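Local coordinates for protein pyridoxamine 5-phosphate-dependent dehydrase (Escherichia coli, PDB 3B8X) that removes the C3'-hydroxyl group from GDP-4-keto-6-deoxy-D-mannose by a combined transamination and deoxygenation on the way to L-colitose of the O-antigen, at residues I111-I116 / V294-G299; G139-F144 / M166-N171; E82-A87 / K130-V135. The protein carries 1 engineered substitution. All coordinates share one frame; numbering follows the deposited sequence.

Contact 1. Residues I111-I116 / V294-G299; sequences INTLNI and VQQETG
Two neighbouring glutamines, Gln295 and Gln296, donate to two successive carbonyls of the turn at Asn112 and Thr113. The backbone N of Gln296 reaches Asn112 O at 2.8 Å with a nearly straight N-H...O angle of 171°. Gln295 instead uses its side chain, NE2 lying 2.9 Å from Thr113 O. In both bonds the donor stands well above the carbonyl plane, away from the lone-pair directions, although Thr113 O itself lies in the plane of the Gln295 amide. That amide is carried to the turn by a stretched side chain, with CG opposite the backbone N (chi1 -176°) and the rest extended. On its way it passes across Leu114, whose CD1 packs 3.5 Å from NE2. Thr113 adds a CA-H...O contact of 3.5 Å from its CA to Gln296 O. Its side chain runs beside that of Gln296, and Thr113 CG2 also touches Thr298 OG1 at 3.7 Å.

Behind this first shell the turn is braced by an ST turn, in which Asn115 N donates to Thr113 OG1 over 3.0 Å. Three waters fill in between the loops: one joins Ile111 O to Val294 O, another links Asn112 OD1 to the same Val294 O, and the third connects Asn115 ND2 with Thr298 OG1. Asn140 completes the network, its ND2 donating to both Thr113 O and Gln296 O while its OD1 accepts from Thr298 N.

The loop after strand 103-107 of the large sheet is thus tied to the loop before strand 305-310 of the smaller C-terminal sheet by carbonyls matched to amide donors. Because Gln295 NE2 also donates to Leu137 O, two acceptors fix the flip of its amide, and Thr113 O is gripped by two side-chain amides.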
loop_
_atom_site.group_PDB
_atom_site.type_symbol
_atom_site.label_atom_id
_atom_site.label_comp_id
_atom_site.label_asym_id
_atom_site.label_seq_id
_atom_site.Cartn_x
_atom_site.Cartn_y
_atom_site.Cartn_z
ATOM N N ILE B 111 -32.583 3.854 0.777
ATOM C CA ILE B 111 -32.480 4.485 2.100
ATOM C C ILE B 111 -32.782 3.497 3.221
ATOM O O ILE B 111 -32.450 3.747 4.386
ATOM C CB ILE B 111 -33.437 5.719 2.216
ATOM C CG1 ILE B 111 -32.963 6.694 3.275
ATOM C CG2 ILE B 111 -34.857 5.233 2.392
ATOM C CD1 ILE B 111 -31.694 7.413 2.881
ATOM N N ASN B 112 -33.413 2.381 2.875
ATOM C CA ASN B 112 -33.705 1.385 3.892
ATOM C C ASN B 112 -32.551 0.420 4.088
ATOM O O ASN B 112 -32.091 0.214 5.222
ATOM C CB ASN B 112 -34.975 0.651 3.536
ATOM C CG ASN B 112 -36.178 1.487 3.845
ATOM O OD1 ASN B 112 -36.431 1.770 5.014
ATOM N ND2 ASN B 112 -36.844 1.988 2.820
ATOM N N THR B 113 -32.117 -0.218 2.999
ATOM C CA THR B 113 -30.999 -1.153 3.100
ATOM C C THR B 113 -29.611 -0.518 3.195
ATOM O O THR B 113 -28.667 -1.176 3.656
ATOM C CB THR B 113 -30.917 -2.067 1.923
ATOM O OG1 THR B 113 -30.594 -1.296 0.769
ATOM C CG2 THR B 113 -32.221 -2.782 1.746
ATOM N N LEU B 114 -29.519 0.734 2.730
ATOM C CA LEU B 114 -28.282 1.529 2.644
ATOM C C LEU B 114 -27.435 1.068 1.505
ATOM O O LEU B 114 -26.401 1.670 1.241
ATOM C CB LEU B 114 -27.437 1.505 3.931
ATOM C CG LEU B 114 -28.154 1.917 5.231
ATOM C CD1 LEU B 114 -27.108 2.048 6.326
ATOM C CD2 LEU B 114 -28.977 3.205 5.031
ATOM N N ASN B 115 -27.899 0.033 0.807
ATOM C CA ASN B 115 -27.178 -0.494 -0.377
ATOM C C ASN B 115 -27.728 0.106 -1.681
ATOM O O ASN B 115 -28.704 0.891 -1.641
ATOM C CB ASN B 115 -27.183 -2.026 -0.383
ATOM C CG ASN B 115 -26.307 -2.611 0.713
ATOM O OD1 ASN B 115 -25.331 -2.006 1.141
ATOM N ND2 ASN B 115 -26.674 -3.773 1.190
ATOM N N ILE B 116 -27.028 -0.151 -2.791
ATOM C CA ILE B 116 -27.386 0.404 -4.097
ATOM C C ILE B 116 -28.882 0.133 -4.390
ATOM O O ILE B 116 -29.389 -0.932 -4.093
ATOM C CB ILE B 116 -26.534 -0.229 -5.204
ATOM C CG1 ILE B 116 -26.658 0.554 -6.536
ATOM C CG2 ILE B 116 -26.941 -1.646 -5.353
ATOM C CD1 ILE B 116 -25.520 0.351 -7.517
ATOM N N VAL B 294 -34.081 2.767 11.156
ATOM C CA VAL B 294 -32.892 1.921 11.245
ATOM C C VAL B 294 -32.629 1.181 9.915
ATOM O O VAL B 294 -33.361 1.344 8.926
ATOM C CB VAL B 294 -33.029 0.920 12.404
ATOM C CG1 VAL B 294 -33.180 1.683 13.762
ATOM C CG2 VAL B 294 -34.223 0.002 12.185
ATOM N N GLN B 295 -31.571 0.384 9.849
ATOM C CA GLN B 295 -31.275 -0.307 8.602
ATOM C C GLN B 295 -32.189 -1.537 8.414
ATOM O O GLN B 295 -32.423 -2.305 9.353
ATOM C CB GLN B 295 -29.777 -0.719 8.534
ATOM C CG GLN B 295 -29.252 -1.377 7.220
ATOM C CD GLN B 295 -27.726 -1.520 7.231
ATOM O OE1 GLN B 295 -27.126 -1.646 8.300
ATOM N NE2 GLN B 295 -27.095 -1.460 6.055
ATOM N N GLN B 296 -32.718 -1.663 7.199
ATOM C CA GLN B 296 -33.500 -2.824 6.826
ATOM C C GLN B 296 -32.527 -3.890 6.381
ATOM O O GLN B 296 -31.798 -3.688 5.393
ATOM C CB GLN B 296 -34.388 -2.534 5.631
ATOM C CG GLN B 296 -35.059 -3.800 5.111
ATOM C CD GLN B 296 -35.890 -3.516 3.868
ATOM O OE1 GLN B 296 -35.596 -4.018 2.777
ATOM N NE2 GLN B 296 -36.889 -2.650 4.011
ATOM N N GLU B 297 -32.566 -5.022 7.077
ATOM C CA GLU B 297 -31.700 -6.156 6.799
ATOM C C GLU B 297 -32.034 -6.961 5.542
ATOM O O GLU B 297 -33.189 -7.319 5.319
ATOM C CB GLU B 297 -31.766 -7.131 7.984
ATOM C CG GLU B 297 -30.817 -8.331 7.824
ATOM C CD GLU B 297 -30.711 -9.117 9.093
ATOM O OE1 GLU B 297 -31.705 -9.094 9.843
ATOM O OE2 GLU B 297 -29.653 -9.716 9.378
ATOM N N THR B 298 -30.998 -7.305 4.782
ATOM C CA THR B 298 -31.110 -8.198 3.612
ATOM C C THR B 298 -30.317 -9.478 4.009
ATOM O O THR B 298 -29.303 -9.379 4.692
ATOM C CB THR B 298 -30.500 -7.511 2.367
ATOM O OG1 THR B 298 -31.305 -6.372 2.046
ATOM C CG2 THR B 298 -30.512 -8.452 1.154
ATOM N N GLY B 299 -30.821 -10.681 3.699
ATOM C CA GLY B 299 -30.147 -11.937 4.094
ATOM C C GLY B 299 -29.826 -11.972 5.590
ATOM O O GLY B 299 -30.673 -11.670 6.440
HETATM O O HOH W 1 -32.455 3.273 6.998
HETATM O O HOH W 2 -35.723 0.798 7.903
HETATM O O HOH W 3 -29.472 -5.148 0.609
#

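Contact 2. Residues G139-F144 / M166-N171; sequences GNPNNF and MGATFN
Phe170 lays one face of its ring against the backbone of Asn142 to Phe144. Asn142 O sits 4.1 Å above the ring plane, displaced toward the rim, with Asn143 CA over the same face, and Phe144 N approaches Phe170 CE2 to 3.7 Å. The opposite face is covered from within its own segment by Asn171 OD1, which lies over the ring centre. With CG opposite the backbone N (chi1 173°), the ring is directed from strand 169-170 onto the start of helix 144-151.

Apolar contacts extend the interface in both directions from the ring. Phe144 CB packs on Phe170 CD2, Pro141 CB rests 4.3 Å from Phe170 CB, and Pro141 CD lies 4.2 Å from the methyl CB of Ala168.

Polar atoms meet carbon across this contact. Gly139 O presses on Ala168 CB at 3.3 Å. Asn143 crosses the far end of the Phe170 ring with its amide turned 49° from the ring plane, placing OD1 3.2 Å from CZ. Asn143 is also the N-cap of helix 144-151, its OD1 accepting from Glu146 N, so one side chain both caps the helix and borders the aromatic ring.

Around this contact, Phe144 stacks on the ring of Phe178 and packs against Leu158 and Glu160 of strand 157-161 and Thr134 of strand 129-135. The other segment is held by backbone bonds from Ala168 to Ala175 and from Thr169 to Glu300, while Met166 reaches Phe43 and Phe47 of helix 34-47. Through Phe170, strand 169-170 of the small hairpin packs on the N-terminal end of helix 144-151.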
loop_
_atom_site.group_PDB
_atom_site.type_symbol
_atom_site.label_atom_id
_atom_site.label_comp_id
_atom_site.label_asym_id
_atom_site.label_seq_id
_atom_site.Cartn_x
_atom_site.Cartn_y
_atom_site.Cartn_z
ATOM N N GLY B 139 -22.455 -4.209 6.914
ATOM C CA GLY B 139 -22.772 -5.544 7.372
ATOM C C GLY B 139 -23.872 -6.157 6.492
ATOM O O GLY B 139 -24.083 -7.381 6.493
ATOM N N ASN B 140 -24.578 -5.273 5.806
ATOM C CA ASN B 140 -25.714 -5.709 5.018
ATOM C C ASN B 140 -25.335 -6.123 3.608
ATOM O O ASN B 140 -24.958 -5.256 2.800
ATOM C CB ASN B 140 -26.703 -4.549 4.932
ATOM C CG ASN B 140 -28.159 -4.999 4.918
ATOM O OD1 ASN B 140 -28.494 -6.107 5.379
ATOM N ND2 ASN B 140 -29.045 -4.112 4.425
ATOM N N PRO B 141 -25.531 -7.402 3.266
ATOM C CA PRO B 141 -25.235 -7.833 1.891
ATOM C C PRO B 141 -26.272 -7.282 0.909
ATOM O O PRO B 141 -27.443 -7.029 1.252
ATOM C CB PRO B 141 -25.414 -9.360 1.944
ATOM C CG PRO B 141 -26.398 -9.621 3.060
ATOM C CD PRO B 141 -26.304 -8.415 4.018
ATOM N N ASN B 142 -25.841 -7.157 -0.338
ATOM C CA ASN B 142 -26.757 -6.741 -1.398
ATOM C C ASN B 142 -27.671 -7.909 -1.704
ATOM O O ASN B 142 -27.362 -9.045 -1.342
ATOM C CB ASN B 142 -25.954 -6.443 -2.660
ATOM C CG ASN B 142 -25.330 -5.107 -2.606
ATOM O OD1 ASN B 142 -25.951 -4.152 -3.074
ATOM N ND2 ASN B 142 -24.194 -4.976 -1.862
ATOM N N ASN B 143 -28.766 -7.666 -2.416
ATOM C CA ASN B 143 -29.570 -8.801 -2.794
ATOM C C ASN B 143 -29.026 -9.269 -4.112
ATOM O O ASN B 143 -29.344 -8.713 -5.159
ATOM C CB ASN B 143 -31.069 -8.490 -2.865
ATOM C CG ASN B 143 -31.848 -9.654 -3.424
ATOM O OD1 ASN B 143 -31.294 -10.452 -4.169
ATOM N ND2 ASN B 143 -33.116 -9.782 -3.052
ATOM N N PHE B 144 -28.143 -10.250 -4.045
ATOM C CA PHE B 144 -27.446 -10.749 -5.221
ATOM C C PHE B 144 -28.318 -11.415 -6.275
ATOM O O PHE B 144 -27.991 -11.393 -7.449
ATOM C CB PHE B 144 -26.185 -11.527 -4.839
ATOM C CG PHE B 144 -25.114 -10.640 -4.267
ATOM C CD1 PHE B 144 -24.864 -10.602 -2.902
ATOM C CD2 PHE B 144 -24.425 -9.768 -5.105
ATOM C CE1 PHE B 144 -23.900 -9.709 -2.372
ATOM C CE2 PHE B 144 -23.441 -8.916 -4.601
ATOM C CZ PHE B 144 -23.203 -8.867 -3.248
ATOM N N MET B 166 -17.799 -8.576 6.579
ATOM C CA MET B 166 -17.248 -9.902 6.790
ATOM C C MET B 166 -18.281 -10.711 7.582
ATOM O O MET B 166 -18.900 -10.198 8.501
ATOM C CB MET B 166 -15.972 -9.826 7.619
ATOM C CG MET B 166 -15.375 -11.198 7.803
ATOM S SD MET B 166 -13.799 -11.164 8.671
ATOM C CE MET B 166 -12.666 -10.582 7.502
ATOM N N GLY B 167 -18.494 -11.974 7.237
ATOM C CA GLY B 167 -19.465 -12.754 7.998
ATOM C C GLY B 167 -20.945 -12.640 7.599
ATOM O O GLY B 167 -21.807 -13.336 8.155
ATOM N N ALA B 168 -21.275 -11.748 6.688
ATOM C CA ALA B 168 -22.660 -11.663 6.268
ATOM C C ALA B 168 -22.896 -12.829 5.322
ATOM O O ALA B 168 -21.976 -13.279 4.654
ATOM C CB ALA B 168 -22.909 -10.362 5.530
ATOM N N THR B 169 -24.152 -13.267 5.212
ATOM C CA THR B 169 -24.505 -14.317 4.254
ATOM C C THR B 169 -25.813 -13.959 3.543
ATOM O O THR B 169 -26.646 -13.221 4.085
ATOM C CB THR B 169 -24.716 -15.632 4.958
ATOM O OG1 THR B 169 -25.857 -15.505 5.835
ATOM C CG2 THR B 169 -23.492 -15.951 5.811
ATOM N N PHE B 170 -25.963 -14.426 2.309
ATOM C CA PHE B 170 -27.194 -14.208 1.553
ATOM C C PHE B 170 -27.502 -15.504 0.837
ATOM O O PHE B 170 -26.703 -16.024 0.060
ATOM C CB PHE B 170 -27.117 -13.016 0.592
ATOM C CG PHE B 170 -28.315 -12.901 -0.309
ATOM C CD1 PHE B 170 -29.499 -12.316 0.158
ATOM C CD2 PHE B 170 -28.275 -13.386 -1.615
ATOM C CE1 PHE B 170 -30.632 -12.223 -0.665
ATOM C CE2 PHE B 170 -29.398 -13.299 -2.457
ATOM C CZ PHE B 170 -30.585 -12.713 -1.983
ATOM N N ASN B 171 -28.621 -16.099 1.215
ATOM C CA ASN B 171 -28.956 -17.401 0.661
ATOM C C ASN B 171 -27.863 -18.449 0.977
ATOM O O ASN B 171 -27.481 -19.214 0.104
ATOM C CB ASN B 171 -29.177 -17.300 -0.862
ATOM C CG ASN B 171 -30.543 -16.705 -1.236
ATOM O OD1 ASN B 171 -31.286 -16.213 -0.381
ATOM N ND2 ASN B 171 -30.864 -16.736 -2.526
#

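Contact 3. Residues E82-A87 / K130-V135; sequences EIIVPA and KAILTV
Ile83 is paired with Ala131 on the adjacent parallel strand, their side chains on one face of the sheet, and can be followed outward. Its CB is 4.1 Å from both Ala131 CB and Ala131 O. CG1, opposite the backbone N (chi1 -179°), lies 3.8 Å from both Ala131 CB and Ala131 O. CD1 then continues to Leu133 CB at 3.8 Å, and its modelled 3.3 Å approach to Ala131 CB is tighter than usual; with chi2 at 140°, away from a staggered value, the exact place of this tip is doubtful. Val85 CG1 packs on Leu133 CB beside it, and helix 91-99 covers this face through Tyr94, Leu97 and Thr93. Ile84 and Ile132 point to the other face, meeting loosely through their CD1 atoms.

The backbones are joined by a parallel ladder. Glu82 O accepts from both Lys130 N and Ala131 N, the second in the carbonyl plane; Ile84 N donates to Ala131 O, and Leu133 N meets Ile84 O at 2.9 Å, nearly along the C=O axis.

The ladder stops at Pro86, which has no N-H to offer: its ring carbon CD comes 3.3 Å from Leu133 O, and CG reaches Val135 CG2 at 3.8 Å. Leu133 O is therefore buried without a hydrogen-bond partner, a polar cost paid in the core of the large sheet.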
loop_
_atom_site.group_PDB
_atom_site.type_symbol
_atom_site.label_atom_id
_atom_site.label_comp_id
_atom_site.label_asym_id
_atom_site.label_seq_id
_atom_site.Cartn_x
_atom_site.Cartn_y
_atom_site.Cartn_z
ATOM N N GLU B 82 -16.841 1.407 -18.518
ATOM C CA GLU B 82 -17.849 1.777 -17.526
ATOM C C GLU B 82 -18.049 0.808 -16.355
ATOM O O GLU B 82 -18.291 -0.393 -16.549
ATOM C CB GLU B 82 -19.204 2.085 -18.171
ATOM C CG GLU B 82 -20.274 2.523 -17.130
ATOM C CD GLU B 82 -21.664 2.705 -17.731
ATOM O OE1 GLU B 82 -21.834 3.693 -18.488
ATOM O OE2 GLU B 82 -22.553 1.848 -17.471
ATOM N N ILE B 83 -17.974 1.374 -15.146
ATOM C CA ILE B 83 -18.208 0.649 -13.894
ATOM C C ILE B 83 -19.208 1.476 -13.044
ATOM O O ILE B 83 -19.062 2.710 -12.875
ATOM C CB ILE B 83 -16.890 0.292 -13.114
ATOM C CG1 ILE B 83 -17.208 -0.478 -11.829
ATOM C CG2 ILE B 83 -16.104 1.526 -12.721
ATOM C CD1 ILE B 83 -16.255 -1.609 -11.510
ATOM N N ILE B 84 -20.246 0.789 -12.556
ATOM C CA ILE B 84 -21.304 1.400 -11.739
ATOM C C ILE B 84 -20.982 1.069 -10.267
ATOM O O ILE B 84 -20.542 -0.034 -9.946
ATOM C CB ILE B 84 -22.667 0.696 -12.042
ATOM C CG1 ILE B 84 -23.215 1.105 -13.410
ATOM C CG2 ILE B 84 -23.694 0.928 -10.933
ATOM C CD1 ILE B 84 -24.324 0.185 -13.882
ATOM N N VAL B 85 -21.170 2.036 -9.380
ATOM C CA VAL B 85 -20.939 1.840 -7.951
ATOM C C VAL B 85 -22.071 2.606 -7.255
ATOM O O VAL B 85 -22.583 3.595 -7.824
ATOM C CB VAL B 85 -19.665 2.594 -7.490
ATOM C CG1 VAL B 85 -18.430 1.892 -7.977
ATOM C CG2 VAL B 85 -19.697 4.028 -7.977
ATOM N N PRO B 86 -22.400 2.214 -6.020
ATOM C CA PRO B 86 -23.390 2.964 -5.219
ATOM C C PRO B 86 -22.771 4.296 -4.793
ATOM O O PRO B 86 -21.551 4.489 -4.841
ATOM C CB PRO B 86 -23.606 2.065 -3.994
ATOM C CG PRO B 86 -22.290 1.345 -3.845
ATOM C CD PRO B 86 -21.880 1.045 -5.287
ATOM N N ALA B 87 -23.632 5.223 -4.413
ATOM C CA ALA B 87 -23.296 6.587 -4.053
ATOM C C ALA B 87 -22.680 6.692 -2.677
ATOM O O ALA B 87 -22.183 7.744 -2.321
ATOM C CB ALA B 87 -24.559 7.476 -4.115
ATOM N N LYS B 130 -19.619 -2.269 -18.107
ATOM C CA LYS B 130 -18.621 -3.337 -18.109
ATOM C C LYS B 130 -18.519 -4.064 -16.752
ATOM O O LYS B 130 -18.168 -5.257 -16.685
ATOM C CB LYS B 130 -17.236 -2.745 -18.407
ATOM C CG LYS B 130 -17.054 -2.277 -19.816
ATOM C CD LYS B 130 -17.336 -3.412 -20.800
ATOM C CE LYS B 130 -17.472 -2.919 -22.236
ATOM N NZ LYS B 130 -16.937 -3.913 -23.221
ATOM N N ALA B 131 -18.842 -3.355 -15.676
ATOM C CA ALA B 131 -18.733 -3.931 -14.350
ATOM C C ALA B 131 -19.681 -3.282 -13.351
ATOM O O ALA B 131 -20.125 -2.155 -13.522
ATOM C CB ALA B 131 -17.289 -3.741 -13.860
ATOM N N ILE B 132 -19.905 -3.978 -12.262
ATOM C CA ILE B 132 -20.722 -3.445 -11.193
ATOM C C ILE B 132 -19.945 -3.729 -9.905
ATOM O O ILE B 132 -19.759 -4.878 -9.515
ATOM C CB ILE B 132 -22.085 -4.158 -11.108
ATOM C CG1 ILE B 132 -22.737 -4.248 -12.488
ATOM C CG2 ILE B 132 -23.021 -3.444 -10.104
ATOM C CD1 ILE B 132 -24.238 -4.063 -12.441
ATOM N N LEU B 133 -19.480 -2.665 -9.269
ATOM C CA LEU B 133 -18.752 -2.793 -8.005
ATOM C C LEU B 133 -19.760 -2.575 -6.852
ATOM O O LEU B 133 -20.080 -1.455 -6.461
ATOM C CB LEU B 133 -17.605 -1.780 -7.925
ATOM C CG LEU B 133 -16.908 -1.738 -6.564
ATOM C CD1 LEU B 133 -16.424 -3.138 -6.161
ATOM C CD2 LEU B 133 -15.775 -0.753 -6.531
ATOM N N THR B 134 -20.301 -3.680 -6.367
ATOM C CA THR B 134 -21.278 -3.677 -5.297
ATOM C C THR B 134 -20.499 -3.447 -4.020
ATOM O O THR B 134 -19.294 -3.690 -3.964
ATOM C CB THR B 134 -22.097 -5.026 -5.194
ATOM O OG1 THR B 134 -21.270 -6.176 -4.870
ATOM C CG2 THR B 134 -22.861 -5.278 -6.495
ATOM N N VAL B 135 -21.186 -2.937 -3.016
ATOM C CA VAL B 135 -20.572 -2.709 -1.714
ATOM C C VAL B 135 -21.635 -3.118 -0.696
ATOM O O VAL B 135 -22.753 -2.625 -0.770
ATOM C CB VAL B 135 -20.285 -1.208 -1.484
ATOM C CG1 VAL B 135 -19.783 -0.970 -0.042
ATOM C CG2 VAL B 135 -19.296 -0.677 -2.523
#

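In the fold
The three contacts belong to a fold type I, PLP-dependent aminotransferase framework. Contact 3 joins neighbouring strands of the eight-stranded sheet. Residues 111-116 and 139-144 follow its strands 103-107 and 129-135, whereas 294-299 precedes strand 305-310 of the four-stranded sheet, which contact 1 thus joins to the large one. Contacts 1 and 2, centres about 11 Å apart, share one side of the chain's centre, about 18 and 17 Å from contact 3. Along the chain contacts 1 and 3 alternate, contact 3 closes before contact 2 opens, and contact 2 falls between the segments of contact 1. Asn142 ND2 donates to Val135 O; the side chain of Val135 is about 4 Å from the bound cofactor-sugar adduct.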